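Local coordinates for cellobiose 2-epimerase (Spirochaeta thermophila DSM 6192, PDB 5ZIG), which probably catalyses the reversible epimerization of cellobiose to 4-O-beta-D-glucopyranosyl-D-mannose, at residues Met191-His194 and Leu195-Glu199; Leu222-Arg225 and Thr226-Pro230; Asp254-Ala257 and Thr258-Thr262; Glu275-Leu278 and Ser279-Pro283. One frame throughout, in Å; residues are numbered along the deposited sequence.

Contact 1 of 4, residues Met191-His194 and Leu195-Glu199; sequences MNTH and LHILE
Asn192 and His196 sit one helical turn apart, and their flat ends are turned steeply against each other, the amide and imidazole planes standing 73° apart. Asn192 OD1 approaches His196 CD2 at 3.8 Å. Its CG lies anti to the backbone N (chi1 -176°), which swings the amide forward along the helix to the imidazole. A water bridges the two: it donates to Asn192 OD1 at 2.9 Å and accepts a weaker bond from His196 NE2. The backbone oxygen of Asn192 also meets the ring, lying near its plane at the CD2 edge. On the far side of the imidazole, His196 ND1 gives a nearly straight bond of 2.7 Å to Glu199 OE1. This acceptor lies in the ring plane, whereas the nitrogen stands well above the plane of the carboxylate. ND1 is thus held firmly by Glu199, NE2 only weakly by the water. All of this belongs to the first turns of helix 191-208, one of the helices of an alpha/alpha-barrel fold, where Leu195 N bonds Met191 O and Leu198 N bonds His194 O in the usual i to i+4 pattern. Phe124 stacks on the His196 ring, while Arg388 forms a salt bridge with Glu199 OE2. On another flank Thr193 and Ile197 cross, methyl against methyl, with Thr193 CG2 3.5 Å from Ile197 CD1; the Thr193 hydroxyl is engaged by Glu166.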
loop_
_atom_site.group_PDB
_atom_site.type_symbol
_atom_site.label_atom_id
_atom_site.label_comp_id
_atom_site.label_asym_id
_atom_site.label_seq_id
_atom_site.Cartn_x
_atom_site.Cartn_y
_atom_site.Cartn_z
ATOM N N MET A 191 2.265 0.910 13.548
ATOM C CA MET A 191 3.181 1.120 12.421
ATOM C C MET A 191 2.402 1.200 11.122
ATOM O O MET A 191 2.682 2.040 10.261
ATOM C CB MET A 191 4.224 -0.012 12.396
ATOM C CG MET A 191 4.984 -0.388 11.076
ATOM S SD MET A 191 4.022 -1.115 9.734
ATOM C CE MET A 191 3.706 -2.735 10.477
ATOM N N ASN A 192 1.366 0.376 11.010
ATOM C CA ASN A 192 0.644 0.247 9.759
ATOM C C ASN A 192 0.066 1.589 9.325
ATOM O O ASN A 192 0.257 2.028 8.182
ATOM C CB ASN A 192 -0.445 -0.810 9.935
ATOM C CG ASN A 192 -1.174 -1.087 8.665
ATOM O OD1 ASN A 192 -0.568 -1.428 7.649
ATOM N ND2 ASN A 192 -2.487 -0.930 8.703
ATOM N N THR A 193 -0.624 2.269 10.244
ATOM C CA THR A 193 -1.184 3.576 9.930
ATOM C C THR A 193 -0.091 4.610 9.686
ATOM O O THR A 193 -0.215 5.463 8.794
ATOM C CB THR A 193 -2.112 4.019 11.062
ATOM O OG1 THR A 193 -3.295 3.203 11.038
ATOM C CG2 THR A 193 -2.497 5.461 10.888
ATOM N N HIS A 194 0.995 4.548 10.448
ATOM C CA HIS A 194 2.066 5.514 10.231
ATOM C C HIS A 194 2.703 5.338 8.860
ATOM O O HIS A 194 3.010 6.328 8.184
ATOM C CB HIS A 194 3.099 5.417 11.350
ATOM C CG HIS A 194 2.679 6.147 12.585
ATOM N ND1 HIS A 194 1.843 5.587 13.525
ATOM C CD2 HIS A 194 2.910 7.416 12.996
ATOM C CE1 HIS A 194 1.620 6.461 14.488
ATOM N NE2 HIS A 194 2.250 7.581 14.191
ATOM N N LEU A 195 2.858 4.083 8.412
ATOM C CA LEU A 195 3.492 3.841 7.118
ATOM C C LEU A 195 2.634 4.386 5.994
ATOM O O LEU A 195 3.141 4.946 5.017
ATOM C CB LEU A 195 3.745 2.343 6.914
ATOM C CG LEU A 195 4.350 1.924 5.561
ATOM C CD1 LEU A 195 5.767 2.428 5.515
ATOM C CD2 LEU A 195 4.358 0.413 5.341
ATOM N N HIS A 196 1.320 4.233 6.081
ATOM C CA HIS A 196 0.541 4.678 4.936
ATOM C C HIS A 196 0.285 6.173 4.956
ATOM O O HIS A 196 -0.020 6.754 3.907
ATOM C CB HIS A 196 -0.734 3.839 4.839
ATOM C CG HIS A 196 -0.450 2.451 4.352
ATOM N ND1 HIS A 196 -0.317 2.151 3.010
ATOM C CD2 HIS A 196 -0.204 1.298 5.021
ATOM C CE1 HIS A 196 -0.045 0.866 2.875
ATOM N NE2 HIS A 196 0.043 0.329 4.079
ATOM N N ILE A 197 0.470 6.820 6.100
ATOM C CA ILE A 197 0.457 8.275 6.087
ATOM C C ILE A 197 1.701 8.796 5.386
ATOM O O ILE A 197 1.636 9.695 4.536
ATOM C CB ILE A 197 0.334 8.836 7.511
ATOM C CG1 ILE A 197 -1.085 8.623 8.034
ATOM C CG2 ILE A 197 0.658 10.326 7.496
ATOM C CD1 ILE A 197 -1.153 8.434 9.547
ATOM N N LEU A 198 2.857 8.229 5.719
ATOM C CA LEU A 198 4.063 8.532 4.962
ATOM C C LEU A 198 3.819 8.328 3.472
ATOM O O LEU A 198 4.136 9.197 2.647
ATOM C CB LEU A 198 5.213 7.658 5.465
ATOM C CG LEU A 198 6.505 7.755 4.667
ATOM C CD1 LEU A 198 7.231 9.066 4.940
ATOM C CD2 LEU A 198 7.413 6.555 4.947
ATOM N N GLU A 199 3.189 7.201 3.119
ATOM C CA GLU A 199 2.979 6.862 1.714
ATOM C C GLU A 199 2.167 7.935 1.007
ATOM O O GLU A 199 2.539 8.406 -0.082
ATOM C CB GLU A 199 2.299 5.494 1.615
ATOM C CG GLU A 199 1.687 5.153 0.270
ATOM C CD GLU A 199 0.822 3.900 0.345
ATOM O OE1 GLU A 199 -0.246 3.923 1.000
ATOM O OE2 GLU A 199 1.226 2.875 -0.225
HETATM O O HOH W 1 -1.618 -2.331 5.049
#

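Contact 2 of 4, residues Leu222-Arg225 and Thr226-Pro230; sequences LIFR and THIAP
Ile223 O is gripped by two backbone amides, His227 N at 2.7 Å and Ile228 N at 3.0 Å, which reach it from opposite faces of the carbonyl plane. The second bond spans five residues, and so does the one from Ala229 N to Phe224 O, also 2.7 Å long. These two five-residue bonds mark a helix that widens into a pi-type turn as it ends: helix 211-228 of the alpha/alpha-barrel, after which Ala229 leaves helical geometry. Leu222 O is shared as well, between Thr226 N and the Thr226 hydroxyl. Thr226 OG1 lies beside its own backbone N (chi1 -52°), which turns it back to Leu222 O, 3.0 Å away. The wider turn still brings Ile228 against both Ile223 and Phe224. Its CD1 stands over the centre of the Phe224 ring in a CH-pi contact, 4.2 Å from the centroid and 11° off the normal, while its CG2 lies 3.8 Å from Phe224 CE1. Ile223 CG2 also lies 3.9 Å from Ile228 CG1. Arg225, still in the helix, reaches past its end with a side chain bent at chi2 (62°), and NH1 donates to Pro230 O at 3.2 Å, the oxygen being tilted slightly from the guanidinium plane. That guanidinium side chain also makes a cation-pi contact with Trp280, whose NE1 bonds Ala229 O.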
loop_
_atom_site.group_PDB
_atom_site.type_symbol
_atom_site.label_atom_id
_atom_site.label_comp_id
_atom_site.label_asym_id
_atom_site.label_seq_id
_atom_site.Cartn_x
_atom_site.Cartn_y
_atom_site.Cartn_z
ATOM N N LEU A 222 11.732 10.377 11.257
ATOM C CA LEU A 222 12.307 10.259 12.595
ATOM C C LEU A 222 11.531 9.279 13.468
ATOM O O LEU A 222 12.126 8.598 14.309
ATOM C CB LEU A 222 12.368 11.635 13.275
ATOM C CG LEU A 222 13.437 12.615 12.771
ATOM C CD1 LEU A 222 13.104 14.011 13.233
ATOM C CD2 LEU A 222 14.828 12.217 13.252
ATOM N N ILE A 223 10.205 9.212 13.307
ATOM C CA ILE A 223 9.414 8.229 14.038
ATOM C C ILE A 223 9.856 6.822 13.646
ATOM O O ILE A 223 10.081 5.950 14.500
ATOM C CB ILE A 223 7.912 8.441 13.759
ATOM C CG1 ILE A 223 7.463 9.828 14.201
ATOM C CG2 ILE A 223 7.069 7.329 14.384
ATOM C CD1 ILE A 223 7.618 10.075 15.676
ATOM N N PHE A 224 9.989 6.590 12.338
ATOM C CA PHE A 224 10.416 5.283 11.851
ATOM C C PHE A 224 11.843 4.975 12.278
ATOM O O PHE A 224 12.112 3.876 12.764
ATOM C CB PHE A 224 10.261 5.217 10.331
ATOM C CG PHE A 224 8.879 4.788 9.889
ATOM C CD1 PHE A 224 8.556 3.436 9.798
ATOM C CD2 PHE A 224 7.896 5.730 9.593
ATOM C CE1 PHE A 224 7.282 3.034 9.403
ATOM C CE2 PHE A 224 6.621 5.342 9.194
ATOM C CZ PHE A 224 6.310 3.990 9.104
ATOM N N ARG A 225 12.756 5.955 12.166
ATOM C CA ARG A 225 14.144 5.727 12.577
ATOM C C ARG A 225 14.249 5.406 14.061
ATOM O O ARG A 225 15.089 4.594 14.467
ATOM C CB ARG A 225 15.024 6.945 12.265
ATOM C CG ARG A 225 16.521 6.681 12.498
ATOM C CD ARG A 225 16.983 5.564 11.544
ATOM N NE ARG A 225 18.335 5.055 11.776
ATOM C CZ ARG A 225 18.612 4.026 12.571
ATOM N NH1 ARG A 225 17.634 3.408 13.224
ATOM N NH2 ARG A 225 19.861 3.617 12.724
ATOM N N THR A 226 13.417 6.043 14.891
ATOM C CA THR A 226 13.620 5.972 16.336
ATOM C C THR A 226 12.678 4.992 17.022
ATOM O O THR A 226 13.112 4.229 17.888
ATOM C CB THR A 226 13.457 7.356 16.997
ATOM O OG1 THR A 226 14.281 8.332 16.347
ATOM C CG2 THR A 226 13.840 7.282 18.459
ATOM N N HIS A 227 11.387 5.023 16.688
ATOM C CA HIS A 227 10.420 4.226 17.429
ATOM C C HIS A 227 9.971 2.978 16.672
ATOM O O HIS A 227 9.891 1.900 17.266
ATOM C CB HIS A 227 9.189 5.073 17.813
ATOM C CG HIS A 227 9.505 6.265 18.672
ATOM N ND1 HIS A 227 10.097 6.159 19.917
ATOM C CD2 HIS A 227 9.311 7.590 18.464
ATOM C CE1 HIS A 227 10.269 7.366 20.429
ATOM N NE2 HIS A 227 9.800 8.254 19.570
ATOM N N ILE A 228 9.690 3.079 15.375
ATOM C CA ILE A 228 9.050 1.978 14.666
ATOM C C ILE A 228 10.069 0.973 14.149
ATOM O O ILE A 228 9.910 -0.237 14.330
ATOM C CB ILE A 228 8.159 2.514 13.530
ATOM C CG1 ILE A 228 7.118 3.477 14.121
ATOM C CG2 ILE A 228 7.533 1.332 12.767
ATOM C CD1 ILE A 228 5.903 3.775 13.239
ATOM N N ALA A 229 11.140 1.453 13.522
ATOM C CA ALA A 229 12.137 0.590 12.889
ATOM C C ALA A 229 13.539 0.918 13.393
ATOM O O ALA A 229 14.417 1.280 12.606
ATOM C CB ALA A 229 12.062 0.741 11.371
ATOM N N PRO A 230 13.793 0.799 14.702
ATOM C CA PRO A 230 15.156 1.104 15.181
ATOM C C PRO A 230 16.176 0.069 14.757
ATOM O O PRO A 230 17.305 0.425 14.394
ATOM C CB PRO A 230 14.992 1.155 16.708
ATOM C CG PRO A 230 13.814 0.226 16.987
ATOM C CD PRO A 230 12.890 0.393 15.804
#

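Contact 3 of 4, residues Asp254-Ala257 and Thr258-Thr262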
loop_
_atom_site.group_PDB
_atom_site.type_symbol
_atom_site.label_atom_id
_atom_site.label_comp_id
_atom_site.label_asym_id
_atom_site.label_seq_id
_atom_site.Cartn_x
_atom_site.Cartn_y
_atom_site.Cartn_z
ATOM N N ASP A 254 7.650 -5.126 6.591
ATOM C CA ASP A 254 9.087 -4.875 6.597
ATOM C C ASP A 254 9.561 -4.517 5.196
ATOM O O ASP A 254 10.116 -3.434 4.976
ATOM C CB ASP A 254 9.849 -6.094 7.115
ATOM C CG ASP A 254 9.833 -6.213 8.625
ATOM O OD1 ASP A 254 9.120 -5.445 9.309
ATOM O OD2 ASP A 254 10.523 -7.106 9.138
ATOM N N ILE A 255 9.311 -5.404 4.225
ATOM C CA ILE A 255 9.803 -5.172 2.873
ATOM C C ILE A 255 9.125 -3.934 2.286
ATOM O O ILE A 255 9.801 -3.064 1.727
ATOM C CB ILE A 255 9.657 -6.441 1.979
ATOM C CG1 ILE A 255 10.337 -6.293 0.607
ATOM C CG2 ILE A 255 8.236 -6.837 1.660
ATOM C CD1 ILE A 255 11.781 -6.007 0.657
ATOM N N GLU A 256 7.804 -3.792 2.487
ATOM C CA GLU A 256 7.121 -2.607 1.966
ATOM C C GLU A 256 7.768 -1.319 2.480
ATOM O O GLU A 256 7.983 -0.364 1.716
ATOM C CB GLU A 256 5.638 -2.647 2.327
ATOM C CG GLU A 256 4.743 -1.812 1.420
ATOM C CD GLU A 256 3.294 -1.770 1.898
ATOM O OE1 GLU A 256 2.989 -2.358 2.946
ATOM O OE2 GLU A 256 2.463 -1.145 1.210
ATOM N N ALA A 257 8.133 -1.283 3.762
ATOM C CA ALA A 257 8.623 -0.019 4.310
ATOM C C ALA A 257 9.947 0.388 3.673
ATOM O O ALA A 257 10.176 1.577 3.437
ATOM C CB ALA A 257 8.757 -0.098 5.821
ATOM N N THR A 258 10.811 -0.585 3.346
ATOM C CA THR A 258 12.120 -0.224 2.807
ATOM C C THR A 258 11.984 0.625 1.552
ATOM O O THR A 258 12.674 1.639 1.411
ATOM C CB THR A 258 12.958 -1.468 2.514
ATOM O OG1 THR A 258 12.324 -2.222 1.485
ATOM C CG2 THR A 258 13.114 -2.320 3.770
ATOM N N TRP A 259 11.065 0.269 0.650
ATOM C CA TRP A 259 11.012 1.077 -0.550
ATOM C C TRP A 259 10.160 2.325 -0.384
ATOM O O TRP A 259 10.512 3.364 -0.951
ATOM C CB TRP A 259 10.587 0.254 -1.762
ATOM C CG TRP A 259 9.178 -0.211 -1.885
ATOM C CD1 TRP A 259 8.646 -1.370 -1.383
ATOM C CD2 TRP A 259 8.145 0.402 -2.660
ATOM N NE1 TRP A 259 7.340 -1.491 -1.772
ATOM C CE2 TRP A 259 7.011 -0.420 -2.565
ATOM C CE3 TRP A 259 8.081 1.565 -3.445
ATOM C CZ2 TRP A 259 5.805 -0.101 -3.191
ATOM C CZ3 TRP A 259 6.899 1.869 -4.076
ATOM C CH2 TRP A 259 5.768 1.043 -3.939
ATOM N N LEU A 260 9.055 2.267 0.384
ATOM C CA LEU A 260 8.324 3.497 0.714
ATOM C C LEU A 260 9.212 4.476 1.474
ATOM O O LEU A 260 9.169 5.685 1.223
ATOM C CB LEU A 260 7.058 3.192 1.519
ATOM C CG LEU A 260 5.901 2.689 0.651
ATOM C CD1 LEU A 260 4.731 2.262 1.501
ATOM C CD2 LEU A 260 5.508 3.767 -0.349
ATOM N N LEU A 261 10.027 3.971 2.400
ATOM C CA LEU A 261 10.950 4.843 3.113
ATOM C C LEU A 261 11.951 5.457 2.143
ATOM O O LEU A 261 12.232 6.661 2.202
ATOM C CB LEU A 261 11.676 4.074 4.211
ATOM C CG LEU A 261 11.100 3.996 5.628
ATOM C CD1 LEU A 261 9.669 3.556 5.651
ATOM C CD2 LEU A 261 11.954 3.044 6.436
ATOM N N THR A 262 12.491 4.634 1.234
ATOM C CA THR A 262 13.392 5.118 0.195
ATOM C C THR A 262 12.758 6.242 -0.620
ATOM O O THR A 262 13.381 7.287 -0.822
ATOM C CB THR A 262 13.829 3.958 -0.732
ATOM O OG1 THR A 262 14.688 3.037 -0.025
ATOM C CG2 THR A 262 14.533 4.504 -1.953
#
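Glu256 O lies over one face of the Trp259 indole, 3.3 Å from CD1, while Ile255 O sits at the edge of the ring, near its plane. The indole is folded back along its own helix, 251-269 of the alpha/alpha-barrel, because CG takes the position between the backbone N and the carbonyl carbon (chi1 72°). That puts it across the Glu256 side chain, where the carboxylate and ring planes are 38° apart and Glu256 CG is 4.1 Å from Trp259 NE1. The polar ends of both are engaged by other helices: Trp259 NE1 bonds Glu320, and Glu256 OE2 forms a salt bridge with Arg388. Glu256 runs extended alongside Leu260, the two pointing the same way, with Leu260 CD1 resting against CG and OE2 of the glutamate. Leu260 N bonds Glu256 O at 3.1 Å.

Thr258 shows how a buried hydroxyl can be satisfied within its own helix. Its OG1 meets Ile255 O at 2.7 Å, in the carbonyl plane and on a lone pair; the backbone N of Thr258 adds only weak bonds to Asp254 O and Ile255 O. A turn later the theme returns in a different form, for Thr262 N and the Thr262 hydroxyl both bond Thr258 O, reaching it from opposite faces of its plane. Leu261 packs close to the small side chain of Ala257, with Leu261 CD1 3.8 Å from Ala257 CB.

Contact 4 of 4, residues Glu275-Leu278 and Ser279-Pro283; sequences EWFL and SWIRP
Glu275 O takes two bonds from Ser279, the amide N at 2.9 Å and OG at 3.0 Å. The hydroxyl comes from above the carbonyl plane and not along a lone pair. Ser279 OG lies beside its own backbone N (chi1 -55°), which turns it back toward Glu275 O. At Trp276 the backbone oxygen receives Trp280 N, while the two indoles lie side by side and point the same way. They meet by their six-membered rings, Trp276 CZ3 being 4.0 Å from Trp280 CE3, and the latter carbon lies at the edge of the Trp276 ring, near its plane.

Phe277 follows, its ring meeting Trp280 and Ile281. With CG anti to the backbone N (chi1 178°), the phenyl reaches forward to these two residues on the next turn. Ile281 CG1 lies over one face of the phenyl, 3.4 Å from Phe277 CZ. Trp280 comes obliquely, its six-membered ring turned 88° from the phenyl plane, with CE3 3.7 Å from Phe277 CD1. The indole NE1 of Trp280 bonds Ala229 O. Leu278 contributes mainly through its backbone, Leu278 O accepting from Arg282 N, while its side chain packs on Leu331 and Phe332 of helix 315-332. At Pro283, whose N has no bond to the preceding turn, the helix is kinked. Side chains spaced three and four apart put Phe277, Trp280 and Ile281 on one side of helix 275-294, packed on helix 251-269 in this alpha/alpha-barrel.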
loop_
_atom_site.group_PDB
_atom_site.type_symbol
_atom_site.label_atom_id
_atom_site.label_comp_id
_atom_site.label_asym_id
_atom_site.label_seq_id
_atom_site.Cartn_x
_atom_site.Cartn_y
_atom_site.Cartn_z
ATOM N N GLU A 275 24.061 8.240 3.497
ATOM C CA GLU A 275 24.674 6.997 3.953
ATOM C C GLU A 275 24.017 6.476 5.221
ATOM O O GLU A 275 23.918 5.258 5.408
ATOM C CB GLU A 275 26.170 7.205 4.190
ATOM C CG GLU A 275 26.936 7.612 2.946
ATOM C CD GLU A 275 26.799 6.607 1.810
ATOM O OE1 GLU A 275 26.644 5.399 2.091
ATOM O OE2 GLU A 275 26.846 7.029 0.635
ATOM N N TRP A 276 23.574 7.371 6.112
ATOM C CA TRP A 276 22.858 6.897 7.290
ATOM C C TRP A 276 21.602 6.124 6.895
ATOM O O TRP A 276 21.265 5.112 7.524
ATOM C CB TRP A 276 22.534 8.062 8.238
ATOM C CG TRP A 276 21.609 9.153 7.722
ATOM C CD1 TRP A 276 21.978 10.380 7.227
ATOM C CD2 TRP A 276 20.167 9.133 7.700
ATOM N NE1 TRP A 276 20.859 11.108 6.884
ATOM C CE2 TRP A 276 19.738 10.364 7.159
ATOM C CE3 TRP A 276 19.201 8.190 8.080
ATOM C CZ2 TRP A 276 18.388 10.673 6.981
ATOM C CZ3 TRP A 276 17.852 8.503 7.907
ATOM C CH2 TRP A 276 17.464 9.738 7.363
ATOM N N PHE A 277 20.914 6.560 5.833
ATOM C CA PHE A 277 19.722 5.842 5.394
ATOM C C PHE A 277 20.076 4.470 4.819
ATOM O O PHE A 277 19.452 3.456 5.167
ATOM C CB PHE A 277 18.943 6.668 4.363
ATOM C CG PHE A 277 17.728 5.944 3.838
ATOM C CD1 PHE A 277 16.584 5.851 4.607
ATOM C CD2 PHE A 277 17.766 5.287 2.620
ATOM C CE1 PHE A 277 15.474 5.135 4.151
ATOM C CE2 PHE A 277 16.666 4.581 2.152
ATOM C CZ PHE A 277 15.515 4.505 2.920
ATOM N N LEU A 278 21.072 4.415 3.931
ATOM C CA LEU A 278 21.535 3.123 3.433
ATOM C C LEU A 278 21.896 2.191 4.581
ATOM O O LEU A 278 21.391 1.063 4.660
ATOM C CB LEU A 278 22.727 3.312 2.488
ATOM C CG LEU A 278 22.439 4.097 1.207
ATOM C CD1 LEU A 278 23.698 4.198 0.378
ATOM C CD2 LEU A 278 21.339 3.459 0.380
ATOM N N SER A 279 22.749 2.655 5.500
ATOM C CA SER A 279 23.160 1.805 6.618
ATOM C C SER A 279 21.967 1.361 7.453
ATOM O O SER A 279 21.925 0.223 7.935
ATOM C CB SER A 279 24.172 2.538 7.499
ATOM O OG SER A 279 25.262 2.970 6.721
ATOM N N TRP A 280 20.988 2.241 7.625
ATOM C CA TRP A 280 19.786 1.896 8.377
ATOM C C TRP A 280 18.991 0.797 7.680
ATOM O O TRP A 280 18.637 -0.219 8.289
ATOM C CB TRP A 280 18.932 3.146 8.544
ATOM C CG TRP A 280 17.570 2.926 9.118
ATOM C CD1 TRP A 280 17.192 1.936 9.962
ATOM C CD2 TRP A 280 16.401 3.730 8.886
ATOM N NE1 TRP A 280 15.858 2.067 10.277
ATOM C CE2 TRP A 280 15.352 3.168 9.638
ATOM C CE3 TRP A 280 16.149 4.890 8.143
ATOM C CZ2 TRP A 280 14.056 3.719 9.660
ATOM C CZ3 TRP A 280 14.859 5.433 8.157
ATOM C CH2 TRP A 280 13.836 4.847 8.913
ATOM N N ILE A 281 18.706 0.991 6.396
ATOM C CA ILE A 281 17.731 0.153 5.714
ATOM C C ILE A 281 18.339 -1.182 5.288
ATOM O O ILE A 281 17.628 -2.188 5.194
ATOM C CB ILE A 281 17.153 0.958 4.531
ATOM C CG1 ILE A 281 15.987 1.815 5.016
ATOM C CG2 ILE A 281 16.721 0.068 3.371
ATOM C CD1 ILE A 281 14.814 1.010 5.528
ATOM N N ARG A 282 19.656 -1.226 5.059
ATOM C CA ARG A 282 20.284 -2.435 4.521
ATOM C C ARG A 282 20.012 -3.675 5.366
ATOM O O ARG A 282 19.609 -4.706 4.797
ATOM C CB ARG A 282 21.791 -2.196 4.349
ATOM C CG ARG A 282 22.429 -3.052 3.241
ATOM C CD ARG A 282 23.930 -3.201 3.421
ATOM N NE ARG A 282 24.680 -2.461 2.407
ATOM C CZ ARG A 282 25.192 -3.003 1.302
ATOM N NH1 ARG A 282 25.048 -4.302 1.060
ATOM N NH2 ARG A 282 25.856 -2.242 0.438
ATOM N N PRO A 283 20.195 -3.666 6.689
ATOM C CA PRO A 283 19.928 -4.893 7.452
ATOM C C PRO A 283 18.471 -5.323 7.432
ATOM O O PRO A 283 18.206 -6.519 7.560
ATOM C CB PRO A 283 20.396 -4.531 8.866
ATOM C CG PRO A 283 20.327 -3.075 8.913
ATOM C CD PRO A 283 20.719 -2.604 7.565
#

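Overall arrangement
From the N terminus the four contacts come in series, each confined to a single helix, so none closes a long loop and none nests with or crosses another. Contact 1 opens helix 191-208, and contact 2 ends the next helix, 211-228; the two meet where Met191 and Leu195 pack on Ile228 and Phe224. Contact 3, in helix 251-269, touches contact 1 through Leu198 and Leu261, and reaches Phe224 of contact 2. Contact 4, in the following helix, packs on contact 3 and meets the end of contact 2 through Trp280. Contacts 1 and 4 remain apart, their centres about 20 Å from each other, joined through contacts 2 and 3.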